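Local coordinates for DUF5624 domain-containing protein (Legionella pneumophila subsp. pneumophila, PDB 4JX2) that is of unknown function but is probably secreted, and combines alpha helices and a beta sheet in a new arrangement, at residues Q100-A105 and D240-K245; A168-P173 and T234-M239; S276-P281 and L384-G389; P352-D357 and L370-F375; F390-E395 and N404-P409. One frame throughout, in Å; residues are numbered along the deposited sequence.

Interaction 1. Residues Q100-A105 and D240-K245; sequences QLMRTA and DQLHSK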
# COMPACT_ATOMS: atom_id res chain seq x y z
N GLN A 100 22.54 3.38 -6.31
CA GLN A 100 22.67 2.00 -6.78
C GLN A 100 21.32 1.42 -7.25
O GLN A 100 20.34 1.51 -6.53
CB GLN A 100 23.26 1.13 -5.65
CG GLN A 100 23.44 -0.35 -5.96
CD GLN A 100 24.65 -0.70 -6.78
OE1 GLN A 100 25.60 0.08 -6.90
NE2 GLN A 100 24.68 -1.91 -7.31
N LEU A 101 21.32 0.72 -8.39
CA LEU A 101 20.15 0.01 -8.89
C LEU A 101 19.97 -1.33 -8.15
O LEU A 101 20.89 -2.16 -8.11
CB LEU A 101 20.28 -0.20 -10.40
CG LEU A 101 19.81 0.97 -11.23
CD1 LEU A 101 20.53 1.02 -12.53
CD2 LEU A 101 18.30 0.92 -11.44
N MSE A 102 18.79 -1.54 -7.55
CA MSE A 102 18.45 -2.73 -6.77
C MSE A 102 17.89 -3.87 -7.65
O MSE A 102 17.72 -5.01 -7.20
CB MSE A 102 17.50 -2.36 -5.61
CG MSE A 102 18.19 -1.60 -4.50
SE MSE A 102 19.64 -2.66 -3.65
CE MSE A 102 21.11 -2.31 -4.74
N ARG A 103 17.60 -3.52 -8.91
CA ARG A 103 17.08 -4.36 -10.00
C ARG A 103 17.36 -3.63 -11.31
O ARG A 103 17.43 -2.40 -11.30
CB ARG A 103 15.57 -4.71 -9.86
CG ARG A 103 14.64 -3.51 -9.68
CD ARG A 103 13.18 -3.87 -9.81
NE ARG A 103 12.75 -3.91 -11.21
CZ ARG A 103 12.36 -5.01 -11.84
NH1 ARG A 103 12.32 -6.18 -11.20
NH2 ARG A 103 12.00 -4.95 -13.11
N THR A 104 17.57 -4.38 -12.40
CA THR A 104 17.82 -3.88 -13.76
C THR A 104 19.14 -3.08 -13.85
O THR A 104 19.25 -2.14 -14.66
CB THR A 104 16.60 -3.08 -14.34
OG1 THR A 104 16.49 -1.78 -13.71
CG2 THR A 104 15.28 -3.86 -14.28
N ALA A 105 20.15 -3.46 -13.04
CA ALA A 105 21.48 -2.84 -13.12
C ALA A 105 22.12 -3.28 -14.44
O ALA A 105 22.18 -4.49 -14.69
CB ALA A 105 22.35 -3.23 -11.94
N ASP A 240 24.68 -8.31 -2.63
CA ASP A 240 26.12 -8.26 -2.47
C ASP A 240 26.69 -6.95 -3.03
O ASP A 240 27.57 -6.34 -2.41
CB ASP A 240 26.82 -9.46 -3.14
CG ASP A 240 28.32 -9.44 -2.98
OD1 ASP A 240 28.79 -9.51 -1.83
OD2 ASP A 240 29.03 -9.28 -4.00
N GLN A 241 26.20 -6.52 -4.22
CA GLN A 241 26.66 -5.28 -4.85
C GLN A 241 26.37 -4.06 -3.96
O GLN A 241 27.23 -3.19 -3.80
CB GLN A 241 26.05 -5.11 -6.23
CG GLN A 241 26.70 -6.00 -7.29
CD GLN A 241 28.15 -5.72 -7.57
OE1 GLN A 241 28.97 -6.62 -7.59
NE2 GLN A 241 28.50 -4.47 -7.84
N LEU A 242 25.18 -4.03 -3.34
CA LEU A 242 24.83 -2.97 -2.43
C LEU A 242 25.67 -3.01 -1.15
O LEU A 242 26.14 -1.96 -0.70
CB LEU A 242 23.34 -2.98 -2.06
CG LEU A 242 22.95 -1.71 -1.33
CD1 LEU A 242 23.15 -0.47 -2.21
CD2 LEU A 242 21.56 -1.79 -0.79
N HIS A 243 25.83 -4.20 -0.54
CA HIS A 243 26.60 -4.31 0.68
C HIS A 243 28.03 -3.79 0.42
O HIS A 243 28.53 -3.01 1.22
CB HIS A 243 26.59 -5.74 1.22
CG HIS A 243 27.50 -5.92 2.39
ND1 HIS A 243 28.82 -6.32 2.23
CD2 HIS A 243 27.28 -5.68 3.70
CE1 HIS A 243 29.34 -6.36 3.44
NE2 HIS A 243 28.46 -5.97 4.36
N SER A 244 28.66 -4.17 -0.72
CA SER A 244 30.01 -3.72 -1.05
C SER A 244 30.10 -2.17 -1.08
O SER A 244 31.05 -1.60 -0.52
CB SER A 244 30.47 -4.30 -2.39
OG SER A 244 30.57 -5.72 -2.39
N LYS A 245 29.08 -1.51 -1.68
CA LYS A 245 28.99 -0.06 -1.81
C LYS A 245 28.66 0.63 -0.48
O LYS A 245 29.38 1.56 -0.12
CB LYS A 245 27.96 0.33 -2.87
CG LYS A 245 28.54 0.57 -4.25
CD LYS A 245 27.68 1.59 -4.98
CE LYS A 245 28.17 1.99 -6.36
NZ LYS A 245 27.37 3.12 -6.92

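Interaction 2. Residues A168-P173 and T234-M239; sequences APAWKP and TALQSM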
# COMPACT_ATOMS: atom_id res chain seq x y z
N ALA A 168 30.52 -10.18 -10.67
CA ALA A 168 29.63 -10.89 -9.74
C ALA A 168 30.48 -11.72 -8.77
O ALA A 168 30.42 -12.95 -8.81
CB ALA A 168 28.64 -11.76 -10.50
N PRO A 169 31.28 -11.06 -7.88
CA PRO A 169 32.18 -11.84 -6.98
C PRO A 169 31.48 -12.87 -6.09
O PRO A 169 32.07 -13.91 -5.85
CB PRO A 169 32.91 -10.78 -6.17
CG PRO A 169 32.21 -9.48 -6.45
CD PRO A 169 31.48 -9.61 -7.73
N ALA A 170 30.23 -12.63 -5.67
CA ALA A 170 29.43 -13.56 -4.85
C ALA A 170 29.15 -14.93 -5.55
O ALA A 170 28.84 -15.93 -4.88
CB ALA A 170 28.10 -12.90 -4.51
N TRP A 171 29.21 -14.95 -6.89
CA TRP A 171 28.98 -16.14 -7.72
C TRP A 171 30.26 -16.94 -7.94
O TRP A 171 30.17 -18.13 -8.24
CB TRP A 171 28.41 -15.73 -9.09
CG TRP A 171 27.05 -15.08 -9.06
CD1 TRP A 171 26.27 -14.83 -7.97
CD2 TRP A 171 26.35 -14.56 -10.19
NE1 TRP A 171 25.11 -14.20 -8.35
CE2 TRP A 171 25.12 -14.04 -9.71
CE3 TRP A 171 26.61 -14.53 -11.57
CZ2 TRP A 171 24.17 -13.49 -10.57
CZ3 TRP A 171 25.67 -13.97 -12.41
CH2 TRP A 171 24.48 -13.43 -11.91
N LYS A 172 31.44 -16.29 -7.81
CA LYS A 172 32.75 -16.91 -8.02
C LYS A 172 32.84 -18.34 -7.43
O LYS A 172 33.23 -19.21 -8.19
CB LYS A 172 33.90 -16.03 -7.48
CG LYS A 172 35.22 -16.22 -8.24
CD LYS A 172 36.39 -15.65 -7.43
CE LYS A 172 37.72 -15.71 -8.15
NZ LYS A 172 38.88 -15.70 -7.19
N PRO A 173 32.42 -18.65 -6.16
CA PRO A 173 32.53 -20.05 -5.69
C PRO A 173 31.74 -21.10 -6.50
O PRO A 173 32.06 -22.28 -6.38
CB PRO A 173 31.95 -19.97 -4.27
CG PRO A 173 32.10 -18.59 -3.85
CD PRO A 173 31.90 -17.78 -5.08
N THR A 234 20.21 -13.95 -8.41
CA THR A 234 19.79 -12.59 -8.70
C THR A 234 19.73 -11.82 -7.38
O THR A 234 20.30 -10.73 -7.32
CB THR A 234 18.46 -12.60 -9.47
OG1 THR A 234 18.62 -13.28 -10.72
CG2 THR A 234 17.95 -11.23 -9.75
N ALA A 235 19.09 -12.39 -6.32
CA ALA A 235 19.00 -11.79 -4.98
C ALA A 235 20.40 -11.58 -4.39
O ALA A 235 20.72 -10.48 -3.94
CB ALA A 235 18.18 -12.69 -4.05
N LEU A 236 21.23 -12.64 -4.45
CA LEU A 236 22.60 -12.64 -3.96
C LEU A 236 23.43 -11.55 -4.64
O LEU A 236 24.12 -10.82 -3.94
CB LEU A 236 23.23 -14.04 -4.18
CG LEU A 236 24.72 -14.23 -3.84
CD1 LEU A 236 25.03 -13.89 -2.37
CD2 LEU A 236 25.18 -15.66 -4.18
N GLN A 237 23.33 -11.40 -5.98
CA GLN A 237 24.12 -10.42 -6.72
C GLN A 237 23.74 -9.00 -6.34
O GLN A 237 24.61 -8.19 -6.02
CB GLN A 237 24.01 -10.65 -8.24
CG GLN A 237 24.68 -9.59 -9.14
CD GLN A 237 26.19 -9.41 -9.04
OE1 GLN A 237 26.83 -9.79 -8.06
NE2 GLN A 237 26.78 -8.82 -10.06
N SER A 238 22.44 -8.72 -6.36
CA SER A 238 21.84 -7.43 -6.06
C SER A 238 22.19 -6.98 -4.63
O SER A 238 22.63 -5.83 -4.43
CB SER A 238 20.33 -7.53 -6.28
OG SER A 238 19.61 -6.41 -5.80
N MSE A 239 22.05 -7.89 -3.65
CA MSE A 239 22.34 -7.59 -2.25
C MSE A 239 23.85 -7.47 -1.98
O MSE A 239 24.25 -6.59 -1.21
CB MSE A 239 21.72 -8.64 -1.33
CG MSE A 239 20.19 -8.60 -1.31
SE MSE A 239 19.46 -9.96 -0.13
CE MSE A 239 17.75 -10.29 -0.97
O HOH W 1 28.61 -10.10 -6.34

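Interaction 3. Residues S276-P281 and L384-G389; sequences SNWLVP and LSNTVG. With SO4 (sulfate ion), chain F.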
# COMPACT_ATOMS: atom_id res chain seq x y z
N SER A 276 5.45 -7.94 2.51
CA SER A 276 5.51 -8.27 1.09
C SER A 276 6.65 -7.53 0.35
O SER A 276 6.62 -7.47 -0.89
CB SER A 276 4.17 -7.95 0.43
OG SER A 276 3.13 -8.66 1.07
N ASN A 277 7.65 -6.99 1.11
CA ASN A 277 8.81 -6.29 0.59
C ASN A 277 10.06 -6.69 1.37
O ASN A 277 10.29 -6.23 2.50
CB ASN A 277 8.63 -4.76 0.59
CG ASN A 277 9.55 -4.06 -0.40
OD1 ASN A 277 10.76 -4.31 -0.47
ND2 ASN A 277 9.00 -3.22 -1.24
N TRP A 278 10.91 -7.50 0.72
CA TRP A 278 12.14 -8.02 1.32
C TRP A 278 13.17 -6.94 1.55
O TRP A 278 14.19 -7.21 2.21
CB TRP A 278 12.71 -9.16 0.48
CG TRP A 278 13.03 -8.79 -0.94
CD1 TRP A 278 12.24 -9.00 -2.03
CD2 TRP A 278 14.21 -8.12 -1.42
NE1 TRP A 278 12.84 -8.48 -3.15
CE2 TRP A 278 14.06 -7.96 -2.81
CE3 TRP A 278 15.39 -7.65 -0.80
CZ2 TRP A 278 15.03 -7.32 -3.60
CZ3 TRP A 278 16.37 -7.05 -1.58
CH2 TRP A 278 16.18 -6.88 -2.96
N LEU A 279 12.93 -5.70 1.05
CA LEU A 279 13.87 -4.59 1.30
C LEU A 279 13.87 -4.23 2.77
O LEU A 279 14.88 -3.77 3.28
CB LEU A 279 13.55 -3.33 0.48
CG LEU A 279 13.84 -3.37 -1.01
CD1 LEU A 279 13.31 -2.14 -1.66
CD2 LEU A 279 15.31 -3.50 -1.30
N VAL A 280 12.73 -4.46 3.45
CA VAL A 280 12.55 -4.15 4.87
C VAL A 280 13.51 -5.04 5.70
O VAL A 280 14.42 -4.45 6.32
CB VAL A 280 11.08 -4.21 5.32
CG1 VAL A 280 10.95 -3.90 6.81
CG2 VAL A 280 10.22 -3.25 4.49
N PRO A 281 13.44 -6.40 5.69
CA PRO A 281 14.44 -7.18 6.45
C PRO A 281 15.88 -6.96 5.93
O PRO A 281 16.81 -6.95 6.73
CB PRO A 281 14.00 -8.63 6.24
CG PRO A 281 13.19 -8.62 4.98
CD PRO A 281 12.47 -7.29 5.02
N LEU A 384 7.76 -11.42 -7.59
CA LEU A 384 8.43 -12.74 -7.71
C LEU A 384 9.73 -12.80 -6.88
O LEU A 384 10.05 -13.87 -6.37
CB LEU A 384 8.70 -13.16 -9.17
CG LEU A 384 7.52 -13.70 -9.96
CD1 LEU A 384 7.96 -14.15 -11.34
CD2 LEU A 384 6.80 -14.85 -9.22
N SER A 385 10.41 -11.65 -6.66
CA SER A 385 11.64 -11.59 -5.87
C SER A 385 11.41 -11.96 -4.38
O SER A 385 12.37 -12.34 -3.71
CB SER A 385 12.32 -10.23 -6.00
OG SER A 385 11.47 -9.15 -5.66
N ASN A 386 10.13 -11.91 -3.88
CA ASN A 386 9.77 -12.33 -2.51
C ASN A 386 9.93 -13.85 -2.33
O ASN A 386 9.95 -14.32 -1.19
CB ASN A 386 8.35 -11.92 -2.14
CG ASN A 386 8.11 -10.45 -1.94
OD1 ASN A 386 9.04 -9.67 -1.75
ND2 ASN A 386 6.85 -10.06 -1.90
N THR A 387 10.02 -14.61 -3.46
CA THR A 387 10.20 -16.07 -3.43
C THR A 387 11.47 -16.44 -2.66
O THR A 387 11.50 -17.48 -1.98
CB THR A 387 10.30 -16.63 -4.87
OG1 THR A 387 9.13 -16.28 -5.60
CG2 THR A 387 10.51 -18.13 -4.91
N VAL A 388 12.54 -15.62 -2.81
CA VAL A 388 13.85 -15.90 -2.22
C VAL A 388 14.42 -14.72 -1.40
O VAL A 388 15.31 -14.95 -0.58
CB VAL A 388 14.85 -16.33 -3.32
CG1 VAL A 388 14.38 -17.58 -4.07
CG2 VAL A 388 15.19 -15.19 -4.29
N GLY A 389 13.94 -13.50 -1.66
CA GLY A 389 14.40 -12.26 -1.04
C GLY A 389 14.50 -12.29 0.47
O GLY A 389 15.55 -11.94 1.02
S SO4 F . 7.20 -9.60 -10.95
O1 SO4 F . 6.62 -10.93 -11.04
O2 SO4 F . 6.54 -8.72 -11.93
O3 SO4 F . 7.00 -9.09 -9.60
O4 SO4 F . 8.64 -9.65 -11.24

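Interaction 4. Residues P352-D357 and L370-F375; sequences PAIPGD and LMRLKF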
# COMPACT_ATOMS: atom_id res chain seq x y z
N PRO A 352 2.61 -13.96 9.80
CA PRO A 352 3.30 -15.15 10.31
C PRO A 352 4.41 -15.64 9.36
O PRO A 352 4.43 -15.32 8.15
CB PRO A 352 2.19 -16.18 10.42
CG PRO A 352 1.11 -15.71 9.49
CD PRO A 352 1.26 -14.26 9.28
N ALA A 353 5.33 -16.41 9.93
CA ALA A 353 6.37 -17.05 9.14
C ALA A 353 5.71 -18.08 8.18
O ALA A 353 4.77 -18.80 8.54
CB ALA A 353 7.36 -17.73 10.06
N ILE A 354 6.14 -18.06 6.92
CA ILE A 354 5.62 -18.97 5.89
C ILE A 354 6.80 -19.56 5.12
O ILE A 354 7.89 -18.95 5.16
CB ILE A 354 4.62 -18.22 4.97
CG1 ILE A 354 5.24 -16.96 4.28
CG2 ILE A 354 3.32 -17.88 5.72
CD1 ILE A 354 4.45 -16.45 3.05
N PRO A 355 6.65 -20.72 4.42
CA PRO A 355 7.78 -21.26 3.64
C PRO A 355 8.44 -20.19 2.75
O PRO A 355 7.74 -19.36 2.17
CB PRO A 355 7.10 -22.35 2.81
CG PRO A 355 6.03 -22.84 3.68
CD PRO A 355 5.47 -21.59 4.28
N GLY A 356 9.79 -20.20 2.71
CA GLY A 356 10.56 -19.21 1.96
C GLY A 356 11.12 -18.09 2.82
O GLY A 356 11.89 -17.26 2.33
N ASP A 357 10.70 -18.01 4.09
CA ASP A 357 11.27 -17.06 5.03
C ASP A 357 12.51 -17.70 5.63
O ASP A 357 12.55 -18.94 5.75
CB ASP A 357 10.28 -16.74 6.16
CG ASP A 357 9.09 -15.88 5.81
OD1 ASP A 357 9.10 -15.24 4.73
OD2 ASP A 357 8.15 -15.82 6.65
N LEU A 370 9.31 -23.41 -3.73
CA LEU A 370 8.31 -23.69 -4.77
C LEU A 370 6.93 -23.20 -4.31
O LEU A 370 6.22 -22.56 -5.09
CB LEU A 370 8.28 -25.18 -5.13
CG LEU A 370 9.53 -25.74 -5.80
CD1 LEU A 370 9.27 -27.08 -6.32
CD2 LEU A 370 9.99 -24.87 -6.97
N MSE A 371 6.60 -23.44 -3.02
CA MSE A 371 5.37 -22.99 -2.38
C MSE A 371 5.31 -21.45 -2.37
O MSE A 371 4.27 -20.86 -2.71
CB MSE A 371 5.28 -23.55 -0.97
CG MSE A 371 5.02 -25.05 -0.94
SE MSE A 371 4.69 -25.62 0.89
CE MSE A 371 6.30 -26.22 1.34
N ARG A 372 6.44 -20.82 -2.08
CA ARG A 372 6.54 -19.37 -2.04
C ARG A 372 6.50 -18.78 -3.45
O ARG A 372 5.92 -17.70 -3.63
CB ARG A 372 7.80 -18.94 -1.28
CG ARG A 372 7.81 -17.49 -0.88
CD ARG A 372 6.69 -17.07 0.05
NE ARG A 372 6.94 -15.72 0.56
CZ ARG A 372 7.71 -15.46 1.61
NH1 ARG A 372 8.27 -16.45 2.29
NH2 ARG A 372 7.91 -14.21 2.00
N LEU A 373 7.06 -19.50 -4.46
CA LEU A 373 7.01 -19.06 -5.86
C LEU A 373 5.56 -19.03 -6.34
O LEU A 373 5.15 -18.03 -6.96
CB LEU A 373 7.85 -20.00 -6.74
CG LEU A 373 7.81 -19.81 -8.27
CD1 LEU A 373 8.26 -18.40 -8.68
CD2 LEU A 373 8.66 -20.84 -8.94
N LYS A 374 4.76 -20.09 -6.04
CA LYS A 374 3.33 -20.18 -6.43
C LYS A 374 2.55 -19.00 -5.81
O LYS A 374 1.77 -18.32 -6.50
CB LYS A 374 2.74 -21.53 -5.98
CG LYS A 374 1.26 -21.73 -6.32
CD LYS A 374 0.68 -23.06 -5.76
CE LYS A 374 -0.71 -23.27 -6.29
NZ LYS A 374 -1.36 -24.47 -5.71
N PHE A 375 2.80 -18.75 -4.49
CA PHE A 375 2.19 -17.71 -3.70
C PHE A 375 2.54 -16.33 -4.28
O PHE A 375 1.65 -15.52 -4.52
CB PHE A 375 2.61 -17.85 -2.22
CG PHE A 375 1.91 -16.87 -1.31
CD1 PHE A 375 0.57 -17.05 -0.98
CD2 PHE A 375 2.57 -15.74 -0.84
CE1 PHE A 375 -0.09 -16.13 -0.15
CE2 PHE A 375 1.90 -14.81 -0.04
CZ PHE A 375 0.58 -15.02 0.31

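Interaction 5. Residues F390-E395 and N404-P409; sequences FWMAGE and NKISIP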
# COMPACT_ATOMS: atom_id res chain seq x y z
N PHE A 390 13.39 -12.74 1.15
CA PHE A 390 13.34 -12.87 2.61
C PHE A 390 14.36 -13.90 3.10
O PHE A 390 15.03 -13.64 4.10
CB PHE A 390 11.93 -13.22 3.11
CG PHE A 390 10.96 -12.06 3.00
CD1 PHE A 390 10.25 -11.84 1.83
CD2 PHE A 390 10.76 -11.20 4.07
CE1 PHE A 390 9.38 -10.75 1.71
CE2 PHE A 390 9.86 -10.12 3.96
CZ PHE A 390 9.20 -9.90 2.77
N TRP A 391 14.51 -15.03 2.39
CA TRP A 391 15.48 -16.08 2.75
C TRP A 391 16.94 -15.61 2.55
O TRP A 391 17.75 -15.77 3.46
CB TRP A 391 15.24 -17.39 1.96
CG TRP A 391 16.02 -18.53 2.55
CD1 TRP A 391 15.66 -19.30 3.63
CD2 TRP A 391 17.36 -18.91 2.22
NE1 TRP A 391 16.68 -20.15 3.96
CE2 TRP A 391 17.74 -19.95 3.10
CE3 TRP A 391 18.29 -18.48 1.24
CZ2 TRP A 391 18.98 -20.60 3.01
CZ3 TRP A 391 19.52 -19.10 1.18
CH2 TRP A 391 19.85 -20.16 2.05
N MSE A 392 17.28 -15.09 1.34
CA MSE A 392 18.65 -14.66 1.04
C MSE A 392 19.08 -13.48 1.96
O MSE A 392 20.25 -13.46 2.34
CB MSE A 392 18.83 -14.34 -0.45
CG MSE A 392 20.29 -14.05 -0.85
SE MSE A 392 21.59 -15.46 -0.42
CE MSE A 392 21.34 -16.67 -1.94
N ALA A 393 18.18 -12.56 2.35
CA ALA A 393 18.56 -11.47 3.26
C ALA A 393 18.98 -12.05 4.62
O ALA A 393 20.01 -11.67 5.15
CB ALA A 393 17.42 -10.49 3.43
N GLY A 394 18.21 -13.03 5.12
CA GLY A 394 18.48 -13.70 6.38
C GLY A 394 19.73 -14.54 6.39
O GLY A 394 20.50 -14.49 7.36
N GLU A 395 19.96 -15.32 5.30
CA GLU A 395 21.15 -16.16 5.14
C GLU A 395 22.41 -15.31 5.10
O GLU A 395 23.37 -15.61 5.81
CB GLU A 395 21.05 -17.03 3.87
CG GLU A 395 22.26 -17.92 3.58
CD GLU A 395 22.43 -19.17 4.42
OE1 GLU A 395 21.66 -19.33 5.39
OE2 GLU A 395 23.32 -19.99 4.10
N ASN A 404 31.00 -16.94 0.85
CA ASN A 404 31.79 -18.15 0.78
C ASN A 404 31.25 -19.15 1.81
O ASN A 404 31.53 -20.36 1.70
CB ASN A 404 33.27 -17.87 1.01
CG ASN A 404 33.88 -16.91 -0.01
OD1 ASN A 404 34.24 -17.28 -1.15
ND2 ASN A 404 34.05 -15.67 0.40
N LYS A 405 30.44 -18.67 2.77
CA LYS A 405 29.88 -19.51 3.83
C LYS A 405 28.40 -19.93 3.58
O LYS A 405 27.91 -20.88 4.19
CB LYS A 405 29.97 -18.77 5.19
CG LYS A 405 31.38 -18.42 5.69
CD LYS A 405 31.25 -17.77 7.07
CE LYS A 405 32.31 -16.75 7.44
NZ LYS A 405 31.90 -15.91 8.61
N ILE A 406 27.70 -19.21 2.71
CA ILE A 406 26.28 -19.41 2.44
C ILE A 406 25.98 -20.64 1.58
O ILE A 406 26.82 -21.08 0.78
CB ILE A 406 25.66 -18.13 1.79
CG1 ILE A 406 26.14 -17.90 0.34
CG2 ILE A 406 25.85 -16.89 2.68
CD1 ILE A 406 25.18 -17.13 -0.54
N SER A 407 24.76 -21.17 1.73
CA SER A 407 24.25 -22.26 0.87
C SER A 407 23.23 -21.64 -0.06
O SER A 407 22.62 -20.64 0.31
CB SER A 407 23.67 -23.41 1.67
OG SER A 407 22.69 -22.96 2.58
N ILE A 408 23.11 -22.17 -1.29
CA ILE A 408 22.19 -21.57 -2.26
C ILE A 408 21.19 -22.62 -2.79
O ILE A 408 21.54 -23.37 -3.72
CB ILE A 408 22.95 -20.83 -3.42
CG1 ILE A 408 24.09 -19.92 -2.89
CG2 ILE A 408 21.97 -20.05 -4.30
CD1 ILE A 408 25.00 -19.52 -3.85
N PRO A 409 19.95 -22.65 -2.25
CA PRO A 409 18.93 -23.58 -2.77
C PRO A 409 18.72 -23.42 -4.28
O PRO A 409 18.63 -22.30 -4.78
CB PRO A 409 17.68 -23.18 -1.98
CG PRO A 409 18.22 -22.66 -0.67
CD PRO A 409 19.39 -21.83 -1.15
O HOH W 2 23.95 -22.39 5.21

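Interaction 1. Residues Q100-A105 and D240-K245
Gln100, near the end of strand 96-101, lies against Leu242 of helix 223-247, where an outermost strand of the mixed sheet leans on the long helix. The CG of Gln100 is anti to its main-chain nitrogen (chi1 179°), which carries the chain outward toward the helix. Its CG then packs against Leu242 CD1 at 3.8 Å, the two side chains running antiparallel alongside each other. Farther out, Gln100 NE2 lies 3.6 Å from Gln241 CB, and the amide oxygen, Gln100 OE1, lies beside CD and CE of Lys245. The ammonium group of Lys245 bonds instead to the carbonyl of Lys99, so strand and helix are also joined through a main-chain acceptor. Just beyond the last strand residue, selenomethionine Met102 crosses Leu242 at about a right angle. Its chain is bent at chi2 and chi3, and its CE reaches Leu242 CB at 3.6 Å while SE lies 3.6 Å from Leu242 CD2. Leu242 also touches Leu87 of strand 86-90 and Phe282 of helix 279-286.

Interaction 2. Residues A168-P173 and T234-M239
Trp171 and Gln237 meet at about a right angle, with the indole and amide planes 38° apart, in the buried contact between the loop 168-173 and helix 223-247. Gln237 CB lies 3.7 Å from Trp171 CZ2, approaching the ring obliquely. Beyond it the amide of Gln237 lies against Ala168, whose CB is 3.5 Å from Gln237 NE2. This same methyl rests over one face of the Trp171 ring and so touches both flat groups. Two residues further on, Ala170 CB packs on Leu236 CG at 3.7 Å, and Leu236 CD2 approaches the edge of the indole near its plane, 4.0 Å from Trp171 CD1. The far end of the loop is different: Lys172 and Pro173 are exposed and make no contact with 234-239. A water accepts from Ala170 N at 3.1 Å and donates to Gln237 OE1, although that second bond is modelled short and its length is doubtful. Gln237 NE2 gives bonds to the carbonyls of Ser108 and Asn167, while Trp171 NE1 bonds to Leu233 O. The N-H groups of these two buried side chains are thus taken up by main-chain carbonyls, with a water probably serving OE1, amid mostly apolar contacts.

Interaction 3. Residues S276-P281 and L384-G389
Trp278 meets Gly389 as soon as its side chain leaves the backbone: CB lies 3.6 Å from Gly389 C. With CG between the backbone N and the carbonyl carbon (chi1 58°), the indole lays one face over the glycine, whose CA makes a CH-pi contact 4.1 Å from the centroid of the Trp278 five-membered ring. CD1 comes next, with Asn386 OD1 at 3.3 Å near the ring plane; the amide stands almost perpendicular to the indole. NE1 then donates to Ser385 OG at 2.9 Å, the hydroxyl lying in the ring plane. On the benzene half of the indole, CE3 packs against Met239 CE of helix 223-247. A second hydrogen bond, from Asn386 ND2 to Ser276 O at 2.8 Å, reaches the oxygen from well above its carbonyl plane; ND2 also bonds to Glu382. Leu384 N donates to a sulfate ion, probably from the crystallisation liquor, also held by Asn267 and by Arg332 of the second subunit. Asn277 OD1 accepts a capping bond from Leu279 N, 3.0 Å, and its ND2 donates to Gly271 O. The contact joins the beginnings of helices 279-286 and 386-398, with helix 223-247 beside the indole and strand 257-262 touching Asn277.

Interaction 4. Residues P352-D357 and L370-F375
Arg372 sends its chain off helix 366-378 with CG anti to the main-chain N (chi1 -165°) and a bend at chi2 (61°), a shape that lays the guanidinium against the turn 354-357. This is a type II beta turn, with Gly356 at its third position facing Arg372. NH1 of Arg372 donates to Pro355 O at 3.0 Å and to Asp357 OD1 at 2.8 Å. Both acceptors lie near the guanidinium plane, yet each is approached from above its own plane; carboxylate and guanidinium stand 83° apart. A weak bond from Arg372 NH2 to the same OD1, 3.2 Å, adds to the salt bridge. Ile354 CD1 rests over one face of the guanidinium, 3.6 Å from Arg372 NE, and touches Phe375 CE2 at 4.3 Å. Pro355 CG packs on selenomethionine Met371 CE at 4.1 Å. Ile354 packs on Leu348, and Phe375 on Ile346, of the second subunit. The other carboxylate oxygen, Asp357 OD2, accepts from Ile354 N at 3.0 Å and pairs with Arg351, whose guanidinium comes close to that of Arg372. The buried carboxylate thus ties the turn to itself and to the helix, and its negative charge probably eases the repulsion between the two guanidinium groups.

Interaction 5. Residues F390-E395 and N404-P409
Pro409 comes over one face of the Trp391 indole. Its CG sits 4.2 Å from the centroid of the Trp391 six-membered ring, in a CH-pi contact 17° off the ring normal. On the opposite face rests Glu395 CB from the next turn of the helix, so the indole lies between the two residues. At its edge, in the ring plane, Ser407 O is 3.3 Å from Trp391 CH2. Glu395 passes aslant of Ile406, its CG 3.8 Å from Ile406 CG2, and bends at chi2 (76°) to bring its carboxylate to the chain of the loop. There OE2 accepts from Ser407 N at 3.0 Å in a nearly straight bond, received on the anti side, about 20° out of the carboxylate plane. A water donates to the same OE2 and hydrogen-bonds to Ser407 OG, bridging the two side chains. Met392, a selenomethionine, lies athwart Ile406: SE meets Ile406 CD1 at 4.0 Å, while its CE touches Ile408 CG2 at 4.2 Å. The loop thus folds back along helix 386-398 soon after leaving it. Helix 223-247 lies beside both, with Met232 touching Trp391, Ile408 and Pro409 and Leu236 reaching Ile406, while Phe369 of helix 366-378 meets Trp391 edge-to-face.

Helix 223-247 serves interactions 1 and 2 directly, which touch through a probable hydrogen bond from Ser238 to Met102 O, and it packs beside interactions 3 and 5, which share helix 386-398. The centre of interaction 3 lies about 5 Å from the centre of the chain, and this contact relies on indole and amide hydrogen bonds at helix starts. Interactions 2, 4 and 5 are also buried but lie farther out; all three pin a loop to a helix, with water taking part in 2 and 5 and a salt bridge in 4. Interaction 4, adjoining the second subunit, meets interaction 5 where Arg372 packs on Phe390. Interaction 1 is only partly buried and has no direct hydrogen bond between its segments.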